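Local coordinates for peroxisomal membrane protein LPX1 (Saccharomyces cerevisiae, PDB 2Y6U) that is an alpha/beta hydrolase of peroxisomes with acyl esterase, lipase and phospholipase A activity, at residues D155-N160 with N279-K285; A15-A20 with D116-D120; N111-I115 with N268-F272. All coordinates share one frame; numbering follows the deposited sequence. Where two conformers were deposited one is given.

All three contacts tie helices of the alpha/beta-hydrolase fold to loops, and they cluster around the pair of helices 114-125 and 146-157. Contacts 2 and 3 both use helix 114-125, their centres about 11 Å apart, and they meet where Ala20 packs on Asn111 and Asn113. Contact 1, at the end of helix 146-157, has its centre about 18 Å from that of contact 2 and 19 Å from that of contact 3; Leu157 joins it to both, packing on Arg119 and Ile115. Along the chain contact 2 closes before contact 1 opens, whereas contact 3 alternates with each. At the dimer interface, contacts 1 and 2 border the second subunit broadly, contact 3 only through Asn268.

Contact 1: D155-N160 with N279-K285; sequences DVLQPN and NVKFVRK
With its CG anti to the backbone N (chi1 -169°), Asp155 swings its carboxylate toward Lys285; in one of its two conformers that lysine, bent at chi2 and chi4 (56°), curls its ammonium back to meet it. In that conformer Lys285 NZ forms a salt bridge with Asp155 OD1 at 2.8 Å, on the syn lone pair of the oxygen. There Lys285 NZ also donates to Pro159 O at 2.7 Å, from above the carbonyl plane, and to the carbonyl of Phe162. Asp155 OD2 is bridged to the opposite backbone by two waters: water 1 accepts from Arg284 N, and water 2 lies 2.8 Å from Phe282 O. In this alpha/beta hydrolase the contact joins the C-terminal end of helix 146-157 to the loop that leads into strand 286-292. Without the Asp155 carboxylate, as with an alanine here, the Lys285 ammonium is likely to lose its counter-charge and the two waters their shared anchor. Both methyls of Val156 pack on Asn279, CG1 at 3.7 Å from Asn279 CB, and CG2 also meets Val283 CG2 at 3.7 Å, crossing at about a right angle. Phe282 turns its ring to Phe275 of the second subunit, edge to face.

Contact 2: A15-A20 with D116-D120; sequences ASWPRA and DGARD
Asp120 OD1 takes three hydrogen bonds from segment 15-20, which runs along one side of helix 114-125, fastening the N-terminal part of the chain to a helix of the alpha/beta-hydrolase fold. Ser16 N reaches this oxygen nearly along the C-O bond, Ser16 OG donates to Asp120 OD1 at 2.6 Å from above the carboxylate plane, and Arg19 NH1 meets the syn lone pair of that oxygen. Arg19 NH2 donates to Asp120 OD2 at 2.8 Å, completing an end-on salt bridge with two nitrogens, the planes 10° apart. A bend at chi3 (72°) turns the arginine back along its own segment, where NH1 also donates to Ser16 O and helps fix the group's rotation. Asp116 CB lies over one guanidinium face. One helical turn before Asp120, Asp116 OD2 accepts from Ala20 N at 2.8 Å in an almost straight bond, 177° at the hydrogen. Farther out, Arg119 NH2 donates to the anti lone pair of Asp116 OD1, a salt bridge within the helix, while Arg119 NH1 donates to Leu157 O of the second subunit. Water 3 joins the two sides, donating to Ser16 OG and Pro18 O and accepting from Arg119 NE at 3.1 Å.

Contact 3: N111-I115 with N268-F272; sequences NFNWI and NMQTF
Phe272 is the main bump of this contact, its ring pushed against the turn of backbone where Asn113 leads into Trp114. Trp114 N sits over the centre of one ring face, 3.6 Å above the plane, and Met269 O lies over the opposite face, so the phenyl is held between backbone atoms of the two segments. From there the ring reaches the indole: Phe272 CZ presses on one indole face, 3.3 Å from Trp114 CG, its ring oblique to the five-membered ring of Trp114, the planes at 34°. On that same face, over the six-membered ring, sits Met269 SD, 3.8 Å from the ring centroid, a Met-aromatic contact made possible by a chain bent at chi2 and chi3. Trp114 thus offers a broad plate on which Phe272 CZ and a sulfur lie next to each other. The contact joins the start of helix 114-125 to the 3-10 turn 269-271 before helix 273-279 of this alpha/beta hydrolase. Asn113 N-caps the first of these helices: its OD1 accepts from Asp116 N and, weakly, from Ile115 N. Its amide slides past Phe272, with ND2 3.6 Å from CB, and Ile115 CD1 comes to 3.8 Å from that CB. At the polar rim, Asn268 ND2 donates to Asn111 OD1 at 2.8 Å, the amide planes 85° apart, and weakly to Phe112 O, while Asn111 ND2 is bound to Pro21 O. Water 4 fills in between Asn111 OD1, Asn113 ND2 and Thr271 OG1, and water 5 links Asn113 ND2 to Thr271 O.

Contact 1: D155-N160 with N279-K285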
ATOM      1  N   ASP A 155       0.513  -7.165   5.712  1.00 19.45           N
ATOM      2  CA  ASP A 155      -0.842  -7.730   5.492  1.00 20.58           C
ATOM      3  C   ASP A 155      -1.898  -6.667   5.518  1.00 22.99           C
ATOM      4  O   ASP A 155      -2.867  -6.707   4.709  1.00 22.14           O
ATOM      5  CB  ASP A 155      -1.149  -8.839   6.484  1.00 22.80           C
ATOM      6  CG  ASP A 155      -2.426  -9.620   6.100  1.00 23.56           C
ATOM      7  OD1 ASP A 155      -2.310 -10.377   5.103  1.00 26.02           O
ATOM      8  OD2 ASP A 155      -3.509  -9.360   6.693  1.00 26.09           O
ATOM      9  N   VAL A 156      -1.745  -5.640   6.394  1.00 20.20           N
ATOM     10  CA  VAL A 156      -2.673  -4.569   6.453  1.00 19.75           C
ATOM     11  C   VAL A 156      -2.761  -3.824   5.129  1.00 20.90           C
ATOM     12  O   VAL A 156      -3.852  -3.488   4.628  1.00 20.87           O
ATOM     13  CB  VAL A 156      -2.361  -3.590   7.642  1.00 18.78           C
ATOM     14  CG1 VAL A 156      -3.243  -2.316   7.501  1.00 19.69           C
ATOM     15  CG2 VAL A 156      -2.617  -4.340   9.064  1.00 17.69           C
ATOM     16  N   LEU A 157      -1.598  -3.531   4.566  1.00 19.41           N
ATOM     17  CA  LEU A 157      -1.533  -2.719   3.395  1.00 19.38           C
ATOM     18  C   LEU A 157      -1.821  -3.528   2.091  1.00 21.00           C
ATOM     19  O   LEU A 157      -2.097  -2.934   1.080  1.00 20.85           O
ATOM     20  CB  LEU A 157      -0.112  -2.135   3.236  1.00 22.01           C
ATOM     21  CG  LEU A 157       0.201  -1.108   4.369  1.00 22.27           C
ATOM     22  CD1 LEU A 157       1.694  -0.675   4.222  1.00 23.87           C
ATOM     23  CD2 LEU A 157      -0.795   0.103   4.294  1.00 23.98           C
ATOM     24  N   GLN A 158      -1.660  -4.838   2.156  1.00 22.09           N
ATOM     25  CA  GLN A 158      -1.818  -5.721   0.968  1.00 21.51           C
ATOM     26  C   GLN A 158      -2.217  -7.135   1.519  1.00 20.97           C
ATOM     27  O   GLN A 158      -1.378  -8.000   1.689  1.00 21.01           O
ATOM     28  CB  GLN A 158      -0.515  -5.764   0.245  1.00 20.75           C
ATOM     29  CG  GLN A 158      -0.487  -6.771  -1.027  1.00 22.50           C
ATOM     30  CD  GLN A 158      -1.740  -6.761  -1.795  1.00 20.05           C
ATOM     31  OE1 GLN A 158      -2.726  -7.399  -1.394  1.00 21.95           O
ATOM     32  NE2 GLN A 158      -1.762  -6.009  -2.921  1.00 20.48           N
ATOM     33  N   PRO A 159      -3.473  -7.349   1.794  1.00 20.16           N
ATOM     34  CA  PRO A 159      -3.850  -8.527   2.454  1.00 21.31           C
ATOM     35  C   PRO A 159      -3.982  -9.756   1.515  1.00 23.05           C
ATOM     36  O   PRO A 159      -4.426 -10.845   1.942  1.00 23.21           O
ATOM     37  CB  PRO A 159      -5.248  -8.131   3.040  1.00 21.96           C
ATOM     38  CG  PRO A 159      -5.823  -7.268   2.066  1.00 23.97           C
ATOM     39  CD  PRO A 159      -4.618  -6.440   1.681  1.00 23.11           C
ATOM     40  N   ASN A 160      -3.526  -9.659   0.279  1.00 22.47           N
ATOM     41  CA  ASN A 160      -3.700 -10.778  -0.635  1.00 25.39           C
ATOM     42  C   ASN A 160      -2.380 -11.469  -0.930  1.00 25.82           C
ATOM     43  O   ASN A 160      -2.304 -12.304  -1.796  1.00 23.78           O
ATOM     44  CB  ASN A 160      -4.330 -10.219  -1.884  1.00 24.50           C
ATOM     45  CG  ASN A 160      -5.592  -9.521  -1.613  1.00 28.22           C
ATOM     46  OD1 ASN A 160      -6.548 -10.159  -1.168  1.00 25.96           O
ATOM     47  ND2 ASN A 160      -5.661  -8.159  -1.898  1.00 25.23           N
ATOM     48  N   ASN A 279      -5.205  -1.505  13.259  1.00 20.36           N
ATOM     49  CA  ASN A 279      -5.444  -2.364  12.129  1.00 20.46           C
ATOM     50  C   ASN A 279      -5.140  -3.826  12.287  1.00 20.97           C
ATOM     51  O   ASN A 279      -5.434  -4.661  11.377  1.00 23.52           O
ATOM     52  CB  ASN A 279      -4.780  -1.786  10.860  1.00 18.99           C
ATOM     53  CG  ASN A 279      -5.545  -0.625  10.382  1.00 20.55           C
ATOM     54  OD1 ASN A 279      -6.758  -0.772  10.117  1.00 23.09           O
ATOM     55  ND2 ASN A 279      -4.966   0.590  10.410  1.00 19.92           N
ATOM     56  N   VAL A 280      -4.549  -4.216  13.408  1.00 21.63           N
ATOM     57  CA  VAL A 280      -4.303  -5.645  13.663  1.00 20.44           C
ATOM     58  C   VAL A 280      -5.598  -6.489  13.565  1.00 21.29           C
ATOM     59  O   VAL A 280      -5.560  -7.624  13.061  1.00 23.22           O
ATOM     60  CB  VAL A 280      -3.578  -5.830  15.022  1.00 21.17           C
ATOM     61  CG1 VAL A 280      -3.436  -7.368  15.328  1.00 22.41           C
ATOM     62  CG2 VAL A 280      -2.160  -5.277  14.881  1.00 20.03           C
ATOM     63  N   LYS A 281      -6.696  -5.894  13.911  1.00 21.92           N
ATOM     64  CA  LYS A 281      -7.994  -6.519  13.799  1.00 25.62           C
ATOM     65  C   LYS A 281      -8.359  -6.963  12.342  1.00 26.90           C
ATOM     66  O   LYS A 281      -9.230  -7.834  12.200  1.00 27.03           O
ATOM     67  CB  LYS A 281      -9.110  -5.688  14.393  1.00 25.99           C
ATOM     68  CG  LYS A 281      -9.412  -4.363  13.661  1.00 26.63           C
ATOM     69  CD  LYS A 281     -10.450  -3.466  14.287  1.00 30.51           C
ATOM     70  CE  LYS A 281     -10.673  -2.250  13.409  1.00 29.40           C
ATOM     71  NZ  LYS A 281     -11.526  -1.241  14.043  1.00 27.98           N
ATOM     72  N   PHE A 282      -7.697  -6.374  11.324  1.00 22.67           N
ATOM     73  CA  PHE A 282      -7.965  -6.725   9.934  1.00 23.39           C
ATOM     74  C   PHE A 282      -7.101  -7.865   9.442  1.00 23.72           C
ATOM     75  O   PHE A 282      -7.274  -8.345   8.324  1.00 24.38           O
ATOM     76  CB  PHE A 282      -7.836  -5.491   9.038  1.00 23.04           C
ATOM     77  CG  PHE A 282      -8.957  -4.525   9.246  1.00 22.27           C
ATOM     78  CD1 PHE A 282     -10.266  -4.887   8.963  1.00 26.90           C
ATOM     79  CD2 PHE A 282      -8.730  -3.271   9.789  1.00 24.07           C
ATOM     80  CE1 PHE A 282     -11.273  -3.960   9.065  1.00 25.64           C
ATOM     81  CE2 PHE A 282      -9.728  -2.387   9.972  1.00 26.62           C
ATOM     82  CZ  PHE A 282     -11.025  -2.705   9.641  1.00 26.66           C
ATOM     83  N   VAL A 283      -6.124  -8.292  10.275  1.00 22.66           N
ATOM     84  CA  VAL A 283      -5.172  -9.325   9.880  1.00 23.40           C
ATOM     85  C   VAL A 283      -5.845 -10.685  10.193  1.00 24.43           C
ATOM     86  O   VAL A 283      -5.927 -11.097  11.347  1.00 27.54           O
ATOM     87  CB  VAL A 283      -3.825  -9.201  10.608  1.00 24.98           C
ATOM     88  CG1 VAL A 283      -2.897 -10.432  10.325  1.00 23.58           C
ATOM     89  CG2 VAL A 283      -3.159  -7.827  10.176  1.00 20.38           C
ATOM     90  N   ARG A 284      -6.357 -11.305   9.154  1.00 29.18           N
ATOM     91  CA  ARG A 284      -7.228 -12.506   9.292  1.00 30.56           C
ATOM     92  C   ARG A 284      -6.434 -13.788   9.108  1.00 30.27           C
ATOM     93  O   ARG A 284      -6.938 -14.885   9.411  1.00 30.72           O
ATOM     94  CB  ARG A 284      -8.321 -12.493   8.242  1.00 31.95           C
ATOM     95  CG  ARG A 284      -9.226 -11.367   8.351  1.00 41.07           C
ATOM     96  CD  ARG A 284     -10.258 -11.690   7.330  1.00 52.42           C
ATOM     97  NE  ARG A 284     -10.981 -10.537   6.873  1.00 64.77           N
ATOM     98  CZ  ARG A 284     -12.059 -10.620   6.100  1.00 72.28           C
ATOM     99  NH1 ARG A 284     -12.483 -11.816   5.672  1.00 75.35           N
ATOM    100  NH2 ARG A 284     -12.689  -9.508   5.737  1.00 75.78           N
ATOM    101  N   LYS A 285      -5.187 -13.665   8.713  1.00 26.42           N
ATOM    102  CA  LYS A 285      -4.343 -14.801   8.416  0.70 26.90           C
ATOM    103  C   LYS A 285      -3.904 -15.541   9.648  1.00 25.21           C
ATOM    104  O   LYS A 285      -3.691 -14.955  10.687  1.00 25.34           O
ATOM    105  CB  LYS A 285      -3.051 -14.322   7.698  0.70 26.78           C
ATOM    106  CG  LYS A 285      -3.277 -13.478   6.496  0.70 25.03           C
ATOM    107  CD  LYS A 285      -4.078 -14.190   5.363  0.70 28.90           C
ATOM    108  CE  LYS A 285      -4.448 -13.228   4.231  0.70 31.10           C
ATOM    109  NZ  LYS A 285      -3.273 -12.551   3.656  0.70 27.40           N
TER
HETATM  110  O   HOH W   1      -5.790 -10.660   6.464  1.00 25.85           O
HETATM  111  O   HOH W   2      -5.268  -7.221   6.653  1.00 26.87           O

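Contact 2: A15-A20 with D116-D120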
ATOM      1  N   ALA A  15      13.576   2.087  -3.524  1.00 26.06           N
ATOM      2  CA  ALA A  15      12.687   1.948  -2.414  1.00 24.13           C
ATOM      3  C   ALA A  15      11.346   2.520  -2.777  1.00 22.95           C
ATOM      4  O   ALA A  15      11.179   3.238  -3.783  1.00 22.55           O
ATOM      5  CB  ALA A  15      13.339   2.677  -1.169  1.00 22.47           C
ATOM      6  N   SER A  16      10.343   2.173  -1.984  1.00 21.66           N
ATOM      7  CA  SER A  16       9.021   2.698  -2.188  1.00 21.74           C
ATOM      8  C   SER A  16       9.038   4.198  -2.024  1.00 22.04           C
ATOM      9  O   SER A  16       9.849   4.750  -1.233  1.00 22.45           O
ATOM     10  CB  SER A  16       7.959   2.106  -1.194  1.00 22.99           C
ATOM     11  OG  SER A  16       8.273   2.374   0.120  1.00 21.83           O
ATOM     12  N   TRP A  17       8.170   4.826  -2.766  1.00 23.72           N
ATOM     13  CA  TRP A  17       8.113   6.314  -2.765  1.00 24.18           C
ATOM     14  C   TRP A  17       6.674   6.678  -2.922  1.00 23.28           C
ATOM     15  O   TRP A  17       5.920   6.041  -3.719  1.00 23.48           O
ATOM     16  CB  TRP A  17       9.003   6.907  -3.928  1.00 26.10           C
ATOM     17  CG  TRP A  17       8.995   8.420  -3.932  1.00 25.54           C
ATOM     18  CD1 TRP A  17       9.910   9.236  -3.319  1.00 27.81           C
ATOM     19  CD2 TRP A  17       7.991   9.280  -4.474  1.00 25.18           C
ATOM     20  NE1 TRP A  17       9.518  10.539  -3.426  1.00 27.50           N
ATOM     21  CE2 TRP A  17       8.364  10.616  -4.162  1.00 25.42           C
ATOM     22  CE3 TRP A  17       6.824   9.077  -5.190  1.00 28.68           C
ATOM     23  CZ2 TRP A  17       7.560  11.714  -4.497  1.00 28.01           C
ATOM     24  CZ3 TRP A  17       6.064  10.157  -5.558  1.00 33.16           C
ATOM     25  CH2 TRP A  17       6.419  11.466  -5.177  1.00 29.74           C
ATOM     26  N   PRO A  18       6.241   7.741  -2.231  1.00 23.79           N
ATOM     27  CA  PRO A  18       6.903   8.610  -1.273  1.00 22.52           C
ATOM     28  C   PRO A  18       6.989   8.000   0.093  1.00 24.04           C
ATOM     29  O   PRO A  18       6.519   6.888   0.294  1.00 22.51           O
ATOM     30  CB  PRO A  18       6.043   9.887  -1.277  1.00 23.49           C
ATOM     31  CG  PRO A  18       4.687   9.395  -1.626  1.00 24.33           C
ATOM     32  CD  PRO A  18       4.891   8.182  -2.529  1.00 24.81           C
ATOM     33  N   ARG A  19       7.648   8.748   0.971  1.00 22.95           N
ATOM     34  CA  ARG A  19       8.048   8.317   2.293  1.00 23.24           C
ATOM     35  C   ARG A  19       7.699   9.413   3.293  1.00 24.07           C
ATOM     36  O   ARG A  19       7.365  10.523   2.921  1.00 23.35           O
ATOM     37  CB  ARG A  19       9.548   7.952   2.356  1.00 21.66           C
ATOM     38  CG  ARG A  19       9.984   6.992   1.193  1.00 24.37           C
ATOM     39  CD  ARG A  19      11.418   6.565   1.402  1.00 23.66           C
ATOM     40  NE  ARG A  19      11.649   5.617   2.492  1.00 23.57           N
ATOM     41  CZ  ARG A  19      11.434   4.283   2.390  1.00 24.69           C
ATOM     42  NH1 ARG A  19      10.948   3.794   1.257  1.00 23.16           N
ATOM     43  NH2 ARG A  19      11.796   3.449   3.361  1.00 24.61           N
ATOM     44  N   ALA A  20       7.759   9.056   4.570  1.00 23.48           N
ATOM     45  CA  ALA A  20       7.496  10.029   5.634  1.00 25.06           C
ATOM     46  C   ALA A  20       8.497  11.198   5.466  1.00 26.42           C
ATOM     47  O   ALA A  20       9.686  11.027   5.019  1.00 24.63           O
ATOM     48  CB  ALA A  20       7.736   9.332   7.026  1.00 24.30           C
ATOM     49  N   ASP A 116       6.704   2.652   6.145  1.00 21.34           N
ATOM     50  CA  ASP A 116       7.479   2.876   4.874  1.00 21.57           C
ATOM     51  C   ASP A 116       8.323   1.615   4.582  1.00 20.92           C
ATOM     52  O   ASP A 116       8.373   1.138   3.441  1.00 20.79           O
ATOM     53  CB  ASP A 116       8.414   4.054   4.969  1.00 22.69           C
ATOM     54  CG  ASP A 116       7.713   5.393   5.073  1.00 25.59           C
ATOM     55  OD1 ASP A 116       6.461   5.507   5.069  1.00 26.94           O
ATOM     56  OD2 ASP A 116       8.475   6.427   5.268  1.00 24.63           O
ATOM     57  N   GLY A 117       8.997   1.088   5.589  1.00 21.11           N
ATOM     58  CA  GLY A 117       9.767  -0.125   5.427  1.00 19.84           C
ATOM     59  C   GLY A 117       8.878  -1.346   4.995  1.00 21.12           C
ATOM     60  O   GLY A 117       9.297  -2.160   4.203  1.00 22.24           O
ATOM     61  N   ALA A 118       7.646  -1.455   5.530  1.00 20.07           N
ATOM     62  CA  ALA A 118       6.701  -2.440   5.035  1.00 19.68           C
ATOM     63  C   ALA A 118       6.296  -2.217   3.609  1.00 19.28           C
ATOM     64  O   ALA A 118       6.224  -3.203   2.798  1.00 18.57           O
ATOM     65  CB  ALA A 118       5.447  -2.587   5.968  1.00 18.31           C
ATOM     66  N   ARG A 119       6.079  -0.975   3.216  1.00 18.30           N
ATOM     67  CA  ARG A 119       5.911  -0.696   1.807  1.00 19.53           C
ATOM     68  C   ARG A 119       7.116  -1.182   0.910  1.00 19.10           C
ATOM     69  O   ARG A 119       6.899  -1.608  -0.256  1.00 21.07           O
ATOM     70  CB  ARG A 119       5.541   0.795   1.512  1.00 21.30           C
ATOM     71  CG  ARG A 119       4.150   1.219   2.003  1.00 22.70           C
ATOM     72  CD  ARG A 119       3.523   2.569   1.538  1.00 22.26           C
ATOM     73  NE  ARG A 119       3.986   3.457   2.577  1.00 32.67           N
ATOM     74  CZ  ARG A 119       3.346   3.827   3.651  1.00 33.27           C
ATOM     75  NH1 ARG A 119       2.165   3.521   3.912  1.00 36.37           N
ATOM     76  NH2 ARG A 119       4.011   4.461   4.541  1.00 38.62           N
ATOM     77  N   ASP A 120       8.315  -1.060   1.419  1.00 20.61           N
ATOM     78  CA  ASP A 120       9.510  -1.548   0.699  1.00 20.51           C
ATOM     79  C   ASP A 120       9.461  -3.077   0.501  1.00 20.77           C
ATOM     80  O   ASP A 120       9.730  -3.597  -0.589  1.00 20.82           O
ATOM     81  CB  ASP A 120      10.752  -1.181   1.506  1.00 21.01           C
ATOM     82  CG  ASP A 120      10.989   0.355   1.533  1.00 20.38           C
ATOM     83  OD1 ASP A 120      10.477   1.064   0.635  1.00 23.99           O
ATOM     84  OD2 ASP A 120      11.648   0.808   2.497  1.00 24.01           O
TER
HETATM   85  O   HOH W   3       6.764   4.313   1.530  1.00 23.74           O

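Contact 3: N111-I115 with N268-F272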
ATOM      1  N   ASN A 111      14.035  10.255  10.014  1.00 30.95           N
ATOM      2  CA  ASN A 111      12.706   9.686  10.230  1.00 31.30           C
ATOM      3  C   ASN A 111      12.636   8.284   9.556  1.00 30.50           C
ATOM      4  O   ASN A 111      12.290   8.221   8.399  1.00 32.55           O
ATOM      5  CB  ASN A 111      11.668  10.703   9.701  1.00 30.72           C
ATOM      6  CG  ASN A 111      10.114  10.270   9.930  1.00 35.26           C
ATOM      7  OD1 ASN A 111       9.896   9.267  10.491  1.00 34.44           O
ATOM      8  ND2 ASN A 111       9.154  11.158   9.598  1.00 33.70           N
ATOM      9  N   PHE A 112      12.894   7.196  10.279  1.00 27.26           N
ATOM     10  CA  PHE A 112      12.669   5.897   9.713  1.00 25.60           C
ATOM     11  C   PHE A 112      11.325   5.324  10.213  1.00 24.09           C
ATOM     12  O   PHE A 112      11.142   4.995  11.412  1.00 27.37           O
ATOM     13  CB  PHE A 112      13.831   4.961  10.042  1.00 27.27           C
ATOM     14  CG  PHE A 112      13.616   3.587   9.576  1.00 26.70           C
ATOM     15  CD1 PHE A 112      13.427   3.317   8.235  1.00 30.81           C
ATOM     16  CD2 PHE A 112      13.496   2.564  10.475  1.00 30.46           C
ATOM     17  CE1 PHE A 112      13.153   2.029   7.810  1.00 31.91           C
ATOM     18  CE2 PHE A 112      13.336   1.268  10.033  1.00 29.58           C
ATOM     19  CZ  PHE A 112      13.127   0.992   8.782  1.00 28.84           C
ATOM     20  N   ASN A 113      10.350   5.301   9.297  1.00 24.15           N
ATOM     21  CA  ASN A 113       8.976   4.982   9.635  1.00 21.89           C
ATOM     22  C   ASN A 113       8.823   3.486   9.234  1.00 21.55           C
ATOM     23  O   ASN A 113       8.999   3.092   8.052  1.00 22.72           O
ATOM     24  CB  ASN A 113       8.039   5.912   8.823  1.00 20.98           C
ATOM     25  CG  ASN A 113       6.581   5.570   8.999  1.00 25.32           C
ATOM     26  OD1 ASN A 113       6.204   4.399   8.713  1.00 25.13           O
ATOM     27  ND2 ASN A 113       5.745   6.542   9.357  1.00 22.62           N
ATOM     28  N   TRP A 114       8.482   2.620  10.170  1.00 20.12           N
ATOM     29  CA  TRP A 114       8.560   1.180   9.886  1.00 20.75           C
ATOM     30  C   TRP A 114       7.496   0.794   8.857  1.00 20.34           C
ATOM     31  O   TRP A 114       7.666  -0.250   8.194  1.00 22.24           O
ATOM     32  CB  TRP A 114       8.351   0.363  11.154  1.00 22.46           C
ATOM     33  CG  TRP A 114       9.404   0.477  12.181  1.00 21.86           C
ATOM     34  CD1 TRP A 114      10.549   1.250  12.127  1.00 24.88           C
ATOM     35  CD2 TRP A 114       9.465  -0.242  13.370  1.00 23.50           C
ATOM     36  NE1 TRP A 114      11.253   1.128  13.294  1.00 25.44           N
ATOM     37  CE2 TRP A 114      10.677   0.150  14.042  1.00 25.47           C
ATOM     38  CE3 TRP A 114       8.625  -1.171  13.990  1.00 23.46           C
ATOM     39  CZ2 TRP A 114      11.021  -0.349  15.273  1.00 26.80           C
ATOM     40  CZ3 TRP A 114       9.004  -1.738  15.146  1.00 28.23           C
ATOM     41  CH2 TRP A 114      10.185  -1.267  15.855  1.00 29.71           C
ATOM     42  N   ILE A 115       6.420   1.596   8.738  1.00 21.20           N
ATOM     43  CA  ILE A 115       5.372   1.353   7.737  1.00 20.81           C
ATOM     44  C   ILE A 115       5.919   1.607   6.309  1.00 21.55           C
ATOM     45  O   ILE A 115       5.620   0.862   5.372  1.00 20.85           O
ATOM     46  CB  ILE A 115       4.103   2.059   8.000  1.00 20.79           C
ATOM     47  CG1 ILE A 115       3.523   1.711   9.402  1.00 22.34           C
ATOM     48  CG2 ILE A 115       3.032   1.669   6.873  1.00 19.61           C
ATOM     49  CD1 ILE A 115       2.362   2.548   9.840  1.00 24.37           C
ATOM     50  N   ASN A 268      11.146   6.682  17.311  1.00 32.18           N
ATOM     51  CA  ASN A 268      10.112   7.259  16.409  1.00 33.13           C
ATOM     52  C   ASN A 268       8.782   6.500  16.426  1.00 32.28           C
ATOM     53  O   ASN A 268       7.918   6.775  15.575  1.00 29.55           O
ATOM     54  CB  ASN A 268      10.692   7.081  14.990  1.00 34.10           C
ATOM     55  CG  ASN A 268      10.228   8.123  14.069  1.00 38.59           C
ATOM     56  OD1 ASN A 268       9.821   9.255  14.465  1.00 42.35           O
ATOM     57  ND2 ASN A 268      10.166   7.740  12.788  1.00 40.38           N
ATOM     58  N   MET A 269       8.641   5.571  17.372  1.00 31.46           N
ATOM     59  CA  MET A 269       7.549   4.554  17.356  1.00 31.20           C
ATOM     60  C   MET A 269       6.227   5.199  17.424  1.00 30.77           C
ATOM     61  O   MET A 269       5.305   4.728  16.764  1.00 29.38           O
ATOM     62  CB  MET A 269       7.592   3.659  18.555  1.00 32.60           C
ATOM     63  CG  MET A 269       8.627   2.689  18.574  1.00 41.50           C
ATOM     64  SD  MET A 269       8.389   1.267  17.462  1.00 42.71           S
ATOM     65  CE  MET A 269       6.913   0.348  17.653  1.00 30.52           C
ATOM     66  N   GLN A 270       6.108   6.328  18.133  1.00 30.55           N
ATOM     67  CA  GLN A 270       4.826   6.912  18.280  1.00 33.33           C
ATOM     68  C   GLN A 270       4.239   7.478  16.999  1.00 32.69           C
ATOM     69  O   GLN A 270       3.023   7.750  16.908  1.00 31.09           O
ATOM     70  CB  GLN A 270       4.847   8.011  19.340  1.00 38.24           C
ATOM     71  CG  GLN A 270       5.394   7.455  20.648  1.00 40.63           C
ATOM     72  CD  GLN A 270       6.958   7.442  20.780  1.00 47.93           C
ATOM     73  OE1 GLN A 270       7.784   7.665  19.793  1.00 42.43           O
ATOM     74  NE2 GLN A 270       7.381   7.160  22.044  1.00 49.15           N
ATOM     75  N   THR A 271       5.068   7.644  15.982  1.00 32.55           N
ATOM     76  CA  THR A 271       4.557   8.338  14.788  1.00 31.69           C
ATOM     77  C   THR A 271       3.959   7.280  13.804  1.00 29.76           C
ATOM     78  O   THR A 271       3.384   7.677  12.765  1.00 34.23           O
ATOM     79  CB  THR A 271       5.698   9.071  14.013  1.00 31.16           C
ATOM     80  OG1 THR A 271       6.614   8.059  13.549  1.00 27.90           O
ATOM     81  CG2 THR A 271       6.449  10.098  14.916  1.00 33.46           C
ATOM     82  N   PHE A 272       4.073   5.995  14.047  1.00 27.09           N
ATOM     83  CA  PHE A 272       3.497   5.008  13.170  1.00 25.54           C
ATOM     84  C   PHE A 272       2.859   3.803  13.863  1.00 26.44           C
ATOM     85  O   PHE A 272       2.110   3.045  13.253  1.00 26.55           O
ATOM     86  CB  PHE A 272       4.603   4.535  12.116  1.00 24.80           C
ATOM     87  CG  PHE A 272       5.849   3.995  12.727  1.00 23.86           C
ATOM     88  CD1 PHE A 272       5.840   2.744  13.248  1.00 22.06           C
ATOM     89  CD2 PHE A 272       7.029   4.760  12.821  1.00 24.02           C
ATOM     90  CE1 PHE A 272       6.908   2.231  13.896  1.00 24.77           C
ATOM     91  CE2 PHE A 272       8.140   4.227  13.411  1.00 23.54           C
ATOM     92  CZ  PHE A 272       8.085   2.941  13.947  1.00 24.48           C
TER
HETATM   93  O   HOH W   4       7.185   8.684  10.790  1.00 30.68           O
HETATM   94  O   HOH W   5       2.894   6.801   9.985  1.00 39.59           O